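Local structure of 2-polyprenyl-6-methoxyphenol hydroxylase-like FAD-dependent oxidoreductase (Streptomyces sp. NRRL 11266, 6UI5) at residues 79-84 with 370-375; 73-78 with 343-348; 48-53 with 379-384. The protein binds flavin-adenine dinucleotide and belongs to the FAD-dependent aromatic-ring hydroxylase-like oxidoreductases. All coordinates share one frame; numbering follows the deposited sequence.

Contact 1 (79-84 with 370-375)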
loop_
_atom_site.group_PDB
_atom_site.type_symbol
_atom_site.label_atom_id
_atom_site.label_comp_id
_atom_site.label_asym_id
_atom_site.label_seq_id
_atom_site.Cartn_x
_atom_site.Cartn_y
_atom_site.Cartn_z
ATOM N N ARG A 79 -5.029 -5.931 -11.768
ATOM C CA ARG A 79 -4.693 -7.341 -11.873
ATOM C C ARG A 79 -3.734 -7.743 -10.772
ATOM O O ARG A 79 -2.802 -7.007 -10.469
ATOM C CB ARG A 79 -4.032 -7.641 -13.213
ATOM C CG ARG A 79 -3.679 -9.083 -13.345
ATOM C CD ARG A 79 -2.872 -9.388 -14.587
ATOM N NE ARG A 79 -2.524 -10.797 -14.569
ATOM C CZ ARG A 79 -1.447 -11.303 -13.978
ATOM N NH1 ARG A 79 -0.561 -10.521 -13.365
ATOM N NH2 ARG A 79 -1.254 -12.610 -14.022
ATOM N N LEU A 80 -3.933 -8.938 -10.213
ATOM C CA LEU A 80 -2.985 -9.530 -9.272
ATOM C C LEU A 80 -2.307 -10.742 -9.905
ATOM O O LEU A 80 -2.985 -11.643 -10.415
ATOM C CB LEU A 80 -3.667 -9.947 -7.972
ATOM C CG LEU A 80 -4.257 -8.839 -7.120
ATOM C CD1 LEU A 80 -5.056 -9.456 -5.989
ATOM C CD2 LEU A 80 -3.138 -8.011 -6.574
ATOM N N ALA A 81 -0.967 -10.759 -9.864
ATOM C CA ALA A 81 -0.160 -11.866 -10.393
ATOM C C ALA A 81 -0.415 -13.135 -9.573
ATOM O O ALA A 81 0.368 -13.535 -8.708
ATOM C CB ALA A 81 1.324 -11.499 -10.392
ATOM N N PHE A 82 -1.546 -13.780 -9.849
ATOM C CA PHE A 82 -1.903 -14.964 -9.081
ATOM C C PHE A 82 -1.007 -16.152 -9.413
ATOM O O PHE A 82 -0.875 -17.059 -8.586
ATOM C CB PHE A 82 -3.381 -15.308 -9.315
ATOM C CG PHE A 82 -3.882 -16.487 -8.499
ATOM C CD1 PHE A 82 -4.121 -16.362 -7.134
ATOM C CD2 PHE A 82 -4.122 -17.716 -9.102
ATOM C CE1 PHE A 82 -4.594 -17.456 -6.387
ATOM C CE2 PHE A 82 -4.600 -18.806 -8.360
ATOM C CZ PHE A 82 -4.834 -18.674 -7.009
ATOM N N GLU A 83 -0.385 -16.158 -10.596
ATOM C CA GLU A 83 0.555 -17.207 -10.988
ATOM C C GLU A 83 1.771 -17.297 -10.065
ATOM O O GLU A 83 2.510 -18.285 -10.136
ATOM C CB GLU A 83 1.016 -16.972 -12.435
ATOM C CG GLU A 83 1.778 -15.657 -12.663
ATOM C CD GLU A 83 0.871 -14.484 -13.034
ATOM O OE1 GLU A 83 -0.373 -14.657 -13.066
ATOM O OE2 GLU A 83 1.405 -13.381 -13.294
ATOM N N LYS A 84 2.004 -16.296 -9.220
ATOM C CA LYS A 84 3.105 -16.306 -8.268
ATOM C C LYS A 84 2.736 -16.988 -6.953
ATOM O O LYS A 84 3.598 -17.163 -6.092
ATOM C CB LYS A 84 3.587 -14.867 -8.005
ATOM C CG LYS A 84 3.953 -14.072 -9.270
ATOM C CD LYS A 84 5.457 -13.831 -9.419
ATOM C CE LYS A 84 6.233 -15.100 -9.808
ATOM N NZ LYS A 84 7.725 -14.917 -9.692
ATOM N N GLU A 370 6.243 -10.102 -3.397
ATOM C CA GLU A 370 5.677 -10.390 -2.083
ATOM C C GLU A 370 4.331 -9.718 -1.894
ATOM O O GLU A 370 3.481 -10.244 -1.173
ATOM C CB GLU A 370 6.626 -9.964 -0.959
ATOM C CG GLU A 370 7.672 -11.041 -0.596
ATOM C CD GLU A 370 8.583 -10.659 0.575
ATOM O OE1 GLU A 370 8.689 -11.468 1.523
ATOM O OE2 GLU A 370 9.199 -9.570 0.545
ATOM N N VAL A 371 4.119 -8.546 -2.506
ATOM C CA VAL A 371 2.822 -7.904 -2.342
ATOM C C VAL A 371 1.768 -8.665 -3.129
ATOM O O VAL A 371 0.701 -9.004 -2.590
ATOM C CB VAL A 371 2.881 -6.422 -2.746
ATOM C CG1 VAL A 371 1.462 -5.833 -2.749
ATOM C CG2 VAL A 371 3.807 -5.634 -1.785
ATOM N N ASN A 372 2.069 -8.994 -4.397
ATOM C CA ASN A 372 1.125 -9.739 -5.228
ATOM C C ASN A 372 0.716 -11.036 -4.552
ATOM O O ASN A 372 -0.477 -11.360 -4.467
ATOM C CB ASN A 372 1.726 -10.030 -6.599
ATOM C CG ASN A 372 1.479 -8.910 -7.588
ATOM O OD1 ASN A 372 0.463 -8.883 -8.301
ATOM N ND2 ASN A 372 2.409 -7.966 -7.630
ATOM N N VAL A 373 1.692 -11.773 -4.027
ATOM C CA VAL A 373 1.376 -13.068 -3.445
ATOM C C VAL A 373 0.565 -12.888 -2.172
ATOM O O VAL A 373 -0.446 -13.571 -1.958
ATOM C CB VAL A 373 2.672 -13.863 -3.213
ATOM C CG1 VAL A 373 2.410 -15.102 -2.355
ATOM C CG2 VAL A 373 3.259 -14.223 -4.575
ATOM N N PHE A 374 0.955 -11.931 -1.337
ATOM C CA PHE A 374 0.247 -11.727 -0.080
ATOM C C PHE A 374 -1.218 -11.385 -0.317
ATOM O O PHE A 374 -2.110 -12.033 0.248
ATOM C CB PHE A 374 0.919 -10.632 0.732
ATOM C CG PHE A 374 0.089 -10.139 1.885
ATOM C CD1 PHE A 374 -0.002 -10.878 3.052
ATOM C CD2 PHE A 374 -0.552 -8.912 1.821
ATOM C CE1 PHE A 374 -0.740 -10.425 4.116
ATOM C CE2 PHE A 374 -1.284 -8.444 2.889
ATOM C CZ PHE A 374 -1.377 -9.204 4.043
ATOM N N LEU A 375 -1.479 -10.384 -1.182
ATOM C CA LEU A 375 -2.853 -9.952 -1.480
ATOM C C LEU A 375 -3.647 -11.029 -2.205
ATOM O O LEU A 375 -4.787 -11.309 -1.830
ATOM C CB LEU A 375 -2.843 -8.674 -2.311
ATOM C CG LEU A 375 -2.331 -7.419 -1.602
ATOM C CD1 LEU A 375 -2.300 -6.244 -2.569
ATOM C CD2 LEU A 375 -3.183 -7.092 -0.373
#
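An inverse gamma turn centred on Ala81, next to the edge strand 78-80, rests here on the first turns of helix 369-379. The turn presents its central amide to the helix: Ala81 N donates to Asn372 OD1 at 2.8 Å, and an N-H...O angle of 164° makes the bond nearly straight, although the donor is tilted 29° from the carbonyl plane. Ala81 CB lies alongside the same amide, 3.5 Å from Asn372 OD1. The other branch, Asn372 ND2, is bonded to the main-chain oxygens of Leu366 and Phe368, so both ends of this buried amide are engaged and its rotation is fixed.

Apolar contacts accompany this bond. Val373 has CG2 anti to its carbonyl carbon, and that branch meets Lys84 CB at 3.5 Å. Leu80 and Asn372 cross obliquely, with Leu80 CD2 4.1 Å from Asn372 OD1; the same methyl reaches Leu375 CB at 4.3 Å. Arg79 and Glu83, joined by a salt bridge across the turn, are exposed to solvent.

Leu80 and Leu375 also pack on Phe75 of strand 69-75, while Met361 of the second subunit touches Leu375 from across the dimer interface.

Contact 2 (73-78 with 343-348)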
loop_
_atom_site.group_PDB
_atom_site.type_symbol
_atom_site.label_atom_id
_atom_site.label_comp_id
_atom_site.label_asym_id
_atom_site.label_seq_id
_atom_site.Cartn_x
_atom_site.Cartn_y
_atom_site.Cartn_z
ATOM N N VAL A 73 -7.582 -12.633 -10.913
ATOM C CA VAL A 73 -7.835 -12.211 -9.544
ATOM C C VAL A 73 -7.548 -10.724 -9.490
ATOM O O VAL A 73 -6.409 -10.302 -9.730
ATOM C CB VAL A 73 -6.945 -12.972 -8.547
ATOM C CG1 VAL A 73 -7.034 -12.325 -7.196
ATOM C CG2 VAL A 73 -7.314 -14.477 -8.486
ATOM N N ARG A 74 -8.562 -9.922 -9.172
ATOM C CA ARG A 74 -8.437 -8.476 -9.235
ATOM C C ARG A 74 -8.294 -7.885 -7.835
ATOM O O ARG A 74 -8.702 -8.486 -6.847
ATOM C CB ARG A 74 -9.640 -7.855 -9.967
ATOM C CG ARG A 74 -9.849 -8.406 -11.385
ATOM C CD ARG A 74 -10.151 -7.325 -12.438
ATOM N NE ARG A 74 -9.768 -7.751 -13.793
ATOM C CZ ARG A 74 -8.716 -7.283 -14.475
ATOM N NH1 ARG A 74 -7.933 -6.344 -13.947
ATOM N NH2 ARG A 74 -8.449 -7.745 -15.696
ATOM N N PHE A 75 -7.670 -6.715 -7.752
ATOM C CA PHE A 75 -7.646 -5.892 -6.543
ATOM C C PHE A 75 -8.286 -4.571 -6.928
ATOM O O PHE A 75 -7.736 -3.825 -7.749
ATOM C CB PHE A 75 -6.218 -5.677 -6.023
ATOM C CG PHE A 75 -6.147 -5.135 -4.599
ATOM C CD1 PHE A 75 -6.458 -5.957 -3.503
ATOM C CD2 PHE A 75 -5.732 -3.836 -4.354
ATOM C CE1 PHE A 75 -6.384 -5.475 -2.187
ATOM C CE2 PHE A 75 -5.651 -3.333 -3.040
ATOM C CZ PHE A 75 -5.977 -4.157 -1.957
ATOM N N ALA A 76 -9.434 -4.269 -6.337
ATOM C CA ALA A 76 -10.312 -3.305 -6.984
ATOM C C ALA A 76 -10.436 -3.734 -8.441
ATOM O O ALA A 76 -10.956 -4.817 -8.728
ATOM C CB ALA A 76 -9.775 -1.871 -6.855
ATOM N N ASP A 77 -9.894 -2.932 -9.358
ATOM C CA ASP A 77 -9.948 -3.230 -10.785
ATOM C C ASP A 77 -8.563 -3.442 -11.378
ATOM O O ASP A 77 -8.417 -3.430 -12.606
ATOM C CB ASP A 77 -10.685 -2.117 -11.539
ATOM C CG ASP A 77 -9.967 -0.788 -11.458
ATOM O OD1 ASP A 77 -10.073 -0.119 -10.409
ATOM O OD2 ASP A 77 -9.293 -0.415 -12.442
ATOM N N LEU A 78 -7.548 -3.628 -10.540
ATOM C CA LEU A 78 -6.209 -3.969 -10.996
ATOM C C LEU A 78 -6.028 -5.484 -11.013
ATOM O O LEU A 78 -6.753 -6.227 -10.351
ATOM C CB LEU A 78 -5.147 -3.348 -10.091
ATOM C CG LEU A 78 -5.237 -1.839 -9.917
ATOM C CD1 LEU A 78 -4.018 -1.304 -9.152
ATOM C CD2 LEU A 78 -5.392 -1.158 -11.273
ATOM N N GLN A 343 -11.556 -2.660 2.429
ATOM C CA GLN A 343 -11.518 -1.207 2.571
ATOM C C GLN A 343 -10.403 -0.617 1.709
ATOM O O GLN A 343 -10.587 0.430 1.065
ATOM C CB GLN A 343 -11.331 -0.832 4.043
ATOM C CG GLN A 343 -12.546 -1.054 4.935
ATOM C CD GLN A 343 -13.772 -0.234 4.522
ATOM O OE1 GLN A 343 -14.414 -0.491 3.490
ATOM N NE2 GLN A 343 -14.088 0.777 5.331
ATOM N N ALA A 344 -9.249 -1.313 1.649
ATOM C CA ALA A 344 -8.150 -0.846 0.809
ATOM C C ALA A 344 -8.542 -0.868 -0.657
ATOM O O ALA A 344 -8.224 0.063 -1.396
ATOM C CB ALA A 344 -6.884 -1.690 1.024
ATOM N N GLN A 345 -9.237 -1.914 -1.099
ATOM C CA GLN A 345 -9.767 -1.905 -2.461
ATOM C C GLN A 345 -10.702 -0.720 -2.680
ATOM O O GLN A 345 -10.626 -0.055 -3.720
ATOM C CB GLN A 345 -10.475 -3.229 -2.784
ATOM C CG GLN A 345 -9.493 -4.381 -3.097
ATOM C CD GLN A 345 -10.200 -5.688 -3.462
ATOM O OE1 GLN A 345 -10.884 -5.768 -4.494
ATOM N NE2 GLN A 345 -10.057 -6.715 -2.600
ATOM N N LEU A 346 -11.571 -0.412 -1.708
ATOM C CA LEU A 346 -12.497 0.706 -1.926
ATOM C C LEU A 346 -11.743 2.023 -2.102
ATOM O O LEU A 346 -12.185 2.900 -2.858
ATOM C CB LEU A 346 -13.501 0.822 -0.776
ATOM C CG LEU A 346 -14.649 -0.192 -0.751
ATOM C CD1 LEU A 346 -15.664 0.162 0.332
ATOM C CD2 LEU A 346 -15.324 -0.290 -2.113
ATOM N N ALA A 347 -10.579 2.165 -1.454
ATOM C CA ALA A 347 -9.888 3.452 -1.494
ATOM C C ALA A 347 -9.208 3.708 -2.823
ATOM O O ALA A 347 -8.614 4.778 -2.986
ATOM C CB ALA A 347 -8.863 3.548 -0.365
ATOM N N LEU A 348 -9.259 2.761 -3.762
ATOM C CA LEU A 348 -8.879 3.026 -5.146
ATOM C C LEU A 348 -10.065 3.462 -5.998
ATOM O O LEU A 348 -9.900 3.685 -7.205
ATOM C CB LEU A 348 -8.215 1.797 -5.782
ATOM C CG LEU A 348 -6.864 1.355 -5.215
ATOM C CD1 LEU A 348 -7.028 0.656 -3.911
ATOM C CD2 LEU A 348 -6.100 0.463 -6.191
#
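The Phe75 ring carries the Gln345 side chain on one face: Gln345 CG sits over the ring centre, 3.5 Å from the centroid, a CH-pi contact. The glutamine amide beyond it is not stacked flat, since its plane is turned 33° from that of the ring. Ala344 CB approaches the ring obliquely, 4.0 Å from Phe75 CZ. The phenylalanine opens a type II' beta turn, Phe75 to Leu78, which links strands 69-75 and 78-80 as a hairpin and is closed by backbone bonds in both directions between its end residues.

This hairpin tip meets the C-terminal end of helix 325-346. With Phe75 CG anti to the backbone N, the ring extends to the helix and is buried there; Met361 of the second subunit and Leu375 of helix 369-379 also touch it. Beyond CG the Gln345 chain is extended, which lays the amide beside the ring and brings OE1 to the turn backbone. Its NE2 is held by Asn293 OD1 and Asn341 OD1, a second shell that fixes which way the amide faces and directs OE1 at the hairpin.

Farther along the turn the contact is apolar. Leu348 points its CB at Ala76 CB, 4.1 Å away, and its CD2 meets Leu78 CD1 at 4.0 Å, the two leucines crossing at about a right angle. Arg359 of helix 352-365 packs on both leucines and pairs with Asp77.

The polar link is the bond from Ala76 N to Gln345 OE1, 2.8 Å long with an N-H...O angle of 149°; the donor stands above the amide plane, at a C=O...N angle of only 103°, and so is not on a lone pair.

Contact 3 (48-53 with 379-384)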
loop_
_atom_site.group_PDB
_atom_site.type_symbol
_atom_site.label_atom_id
_atom_site.label_comp_id
_atom_site.label_asym_id
_atom_site.label_seq_id
_atom_site.Cartn_x
_atom_site.Cartn_y
_atom_site.Cartn_z
ATOM N N ALA A 48 -10.900 -19.689 -4.847
ATOM C CA ALA A 48 -10.104 -20.919 -4.756
ATOM C C ALA A 48 -10.012 -21.448 -3.326
ATOM O O ALA A 48 -10.049 -22.664 -3.106
ATOM C CB ALA A 48 -8.714 -20.688 -5.319
ATOM N N GLY A 49 -9.906 -20.559 -2.338
ATOM C CA GLY A 49 -9.830 -21.025 -0.960
ATOM C C GLY A 49 -11.121 -21.668 -0.486
ATOM O O GLY A 49 -11.100 -22.641 0.283
ATOM N N THR A 50 -12.270 -21.122 -0.931
ATOM C CA THR A 50 -13.559 -21.701 -0.588
ATOM C C THR A 50 -13.739 -23.038 -1.276
ATOM O O THR A 50 -14.275 -23.983 -0.684
ATOM C CB THR A 50 -14.683 -20.746 -0.987
ATOM O OG1 THR A 50 -14.529 -19.515 -0.277
ATOM C CG2 THR A 50 -16.032 -21.365 -0.683
ATOM N N LEU A 51 -13.288 -23.141 -2.525
ATOM C CA LEU A 51 -13.327 -24.432 -3.206
ATOM C C LEU A 51 -12.538 -25.505 -2.447
ATOM O O LEU A 51 -13.064 -26.601 -2.222
ATOM C CB LEU A 51 -12.833 -24.281 -4.640
ATOM C CG LEU A 51 -13.937 -23.716 -5.544
ATOM C CD1 LEU A 51 -13.388 -23.137 -6.870
ATOM C CD2 LEU A 51 -14.978 -24.785 -5.785
ATOM N N GLU A 52 -11.293 -25.212 -2.009
ATOM C CA GLU A 52 -10.510 -26.240 -1.294
ATOM C C GLU A 52 -11.224 -26.705 -0.025
ATOM O O GLU A 52 -11.304 -27.906 0.245
ATOM C CB GLU A 52 -9.075 -25.772 -0.937
ATOM C CG GLU A 52 -8.328 -24.857 -1.931
ATOM C CD GLU A 52 -6.903 -24.394 -1.446
ATOM O OE1 GLU A 52 -5.977 -24.426 -2.290
ATOM O OE2 GLU A 52 -6.701 -24.017 -0.249
ATOM N N MET A 53 -11.762 -25.762 0.763
ATOM C CA MET A 53 -12.473 -26.141 1.983
ATOM C C MET A 53 -13.712 -26.975 1.698
ATOM O O MET A 53 -14.080 -27.824 2.517
ATOM C CB MET A 53 -12.890 -24.905 2.770
ATOM C CG MET A 53 -11.734 -24.206 3.405
ATOM S SD MET A 53 -12.328 -22.896 4.448
ATOM C CE MET A 53 -12.277 -21.509 3.292
ATOM N N VAL A 379 -7.276 -12.350 -0.704
ATOM C CA VAL A 379 -8.536 -12.167 -1.417
ATOM C C VAL A 379 -9.044 -13.468 -2.011
ATOM O O VAL A 379 -10.230 -13.549 -2.327
ATOM C CB VAL A 379 -8.458 -11.081 -2.530
ATOM C CG1 VAL A 379 -7.709 -9.866 -2.026
ATOM C CG2 VAL A 379 -7.819 -11.603 -3.807
ATOM N N THR A 380 -8.205 -14.503 -2.165
ATOM C CA THR A 380 -8.767 -15.789 -2.589
ATOM C C THR A 380 -9.061 -16.712 -1.412
ATOM O O THR A 380 -9.483 -17.860 -1.622
ATOM C CB THR A 380 -7.867 -16.505 -3.587
ATOM O OG1 THR A 380 -6.581 -16.742 -2.986
ATOM C CG2 THR A 380 -7.689 -15.678 -4.860
ATOM N N ASN A 381 -8.865 -16.228 -0.183
ATOM C CA ASN A 381 -8.979 -17.039 1.029
ATOM C C ASN A 381 -8.064 -18.274 1.030
ATOM O O ASN A 381 -8.277 -19.196 1.833
ATOM C CB ASN A 381 -10.436 -17.423 1.275
ATOM C CG ASN A 381 -11.331 -16.172 1.401
ATOM O OD1 ASN A 381 -12.132 -15.880 0.515
ATOM N ND2 ASN A 381 -11.135 -15.393 2.470
ATOM N N LEU A 382 -7.024 -18.322 0.172
ATOM C CA LEU A 382 -5.870 -19.190 0.473
ATOM C C LEU A 382 -5.221 -18.718 1.747
ATOM O O LEU A 382 -4.948 -19.503 2.660
ATOM C CB LEU A 382 -4.848 -19.166 -0.657
ATOM C CG LEU A 382 -5.399 -19.672 -1.982
ATOM C CD1 LEU A 382 -4.386 -19.440 -3.106
ATOM C CD2 LEU A 382 -5.839 -21.145 -1.832
ATOM N N GLY A 383 -4.944 -17.421 1.794
ATOM C CA GLY A 383 -5.376 -16.588 2.882
ATOM C C GLY A 383 -4.554 -16.827 4.097
ATOM O O GLY A 383 -3.725 -17.730 4.139
ATOM N N PRO A 384 -4.857 -16.098 5.131
ATOM C CA PRO A 384 -3.939 -15.986 6.273
ATOM C C PRO A 384 -3.446 -17.357 6.711
ATOM O O PRO A 384 -4.250 -18.219 7.088
ATOM C CB PRO A 384 -4.791 -15.315 7.350
ATOM C CG PRO A 384 -6.227 -15.762 6.998
ATOM C CD PRO A 384 -6.276 -16.040 5.503
#
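Glu52 and Leu382 meet at about a right angle, the leucine methyl CD2 pressed against the carboxylate. Leu382 CD2 lies 3.3 Å from Glu52 OE1 and 3.4 Å from Glu52 OE2, so the methyl faces both oxygens almost equally. Extended beyond CG, the glutamate carries its carboxylate out from helix 48-55 to this methyl. The leucine is not its polar partner: OE1 forms a salt bridge with Arg89 and OE2 one with Arg406.

Next to this pair the backbones come close, with Gly49 CA 4.5 Å from Asn381 CA. Gly49 has no side chain, and its CA approaches Asn381 O to 3.7 Å. A hydrogen bond from Gly49 N to Thr380 O, 2.8 Å long, runs nearly along the carbonyl direction with a C=O...N angle of 168°, but is bent at the hydrogen (N-H...O 139°). Thr380 and Asn381 belong to the Schellman motif that ends helix 369-379, where Asn381 takes positive phi (56°). Asn381 CB points toward helix 48-55, and OD1 accepts a bond from Asn47 ND2, just before that helix.

The contact thus joins the end of one helix to the N-terminal turns of another, with the side chain of Thr50 about 7 Å from the bound FAD. Two arginines on one buried carboxylate would be expected to favour its ionised form, and Arg406 NH2, also bonded to Asn381 O, ties that charge to the loop.

In the fold
From the N terminus, helix 48-55 comes first, then strand 69-75, the hairpin turn and strand 78-80; their partners follow more than 260 residues later. Contact 3 closes the longest loop, from 48-53 to 379-384, and both other contacts are nested inside it. Contacts 1 and 2 cross, because 73-78 pairs with 343-348 whereas the following 79-84 pairs with 370-375. They share the antiparallel hairpin, where Leu80 N lies 2.9 Å from Val73 O, and both touch the second subunit. Phe82 packs on Leu382 and Val73 on Val379, so the hairpin, helices 325-346 and 369-379 and the FAD-proximal helix 48-55 form one continuous packed region.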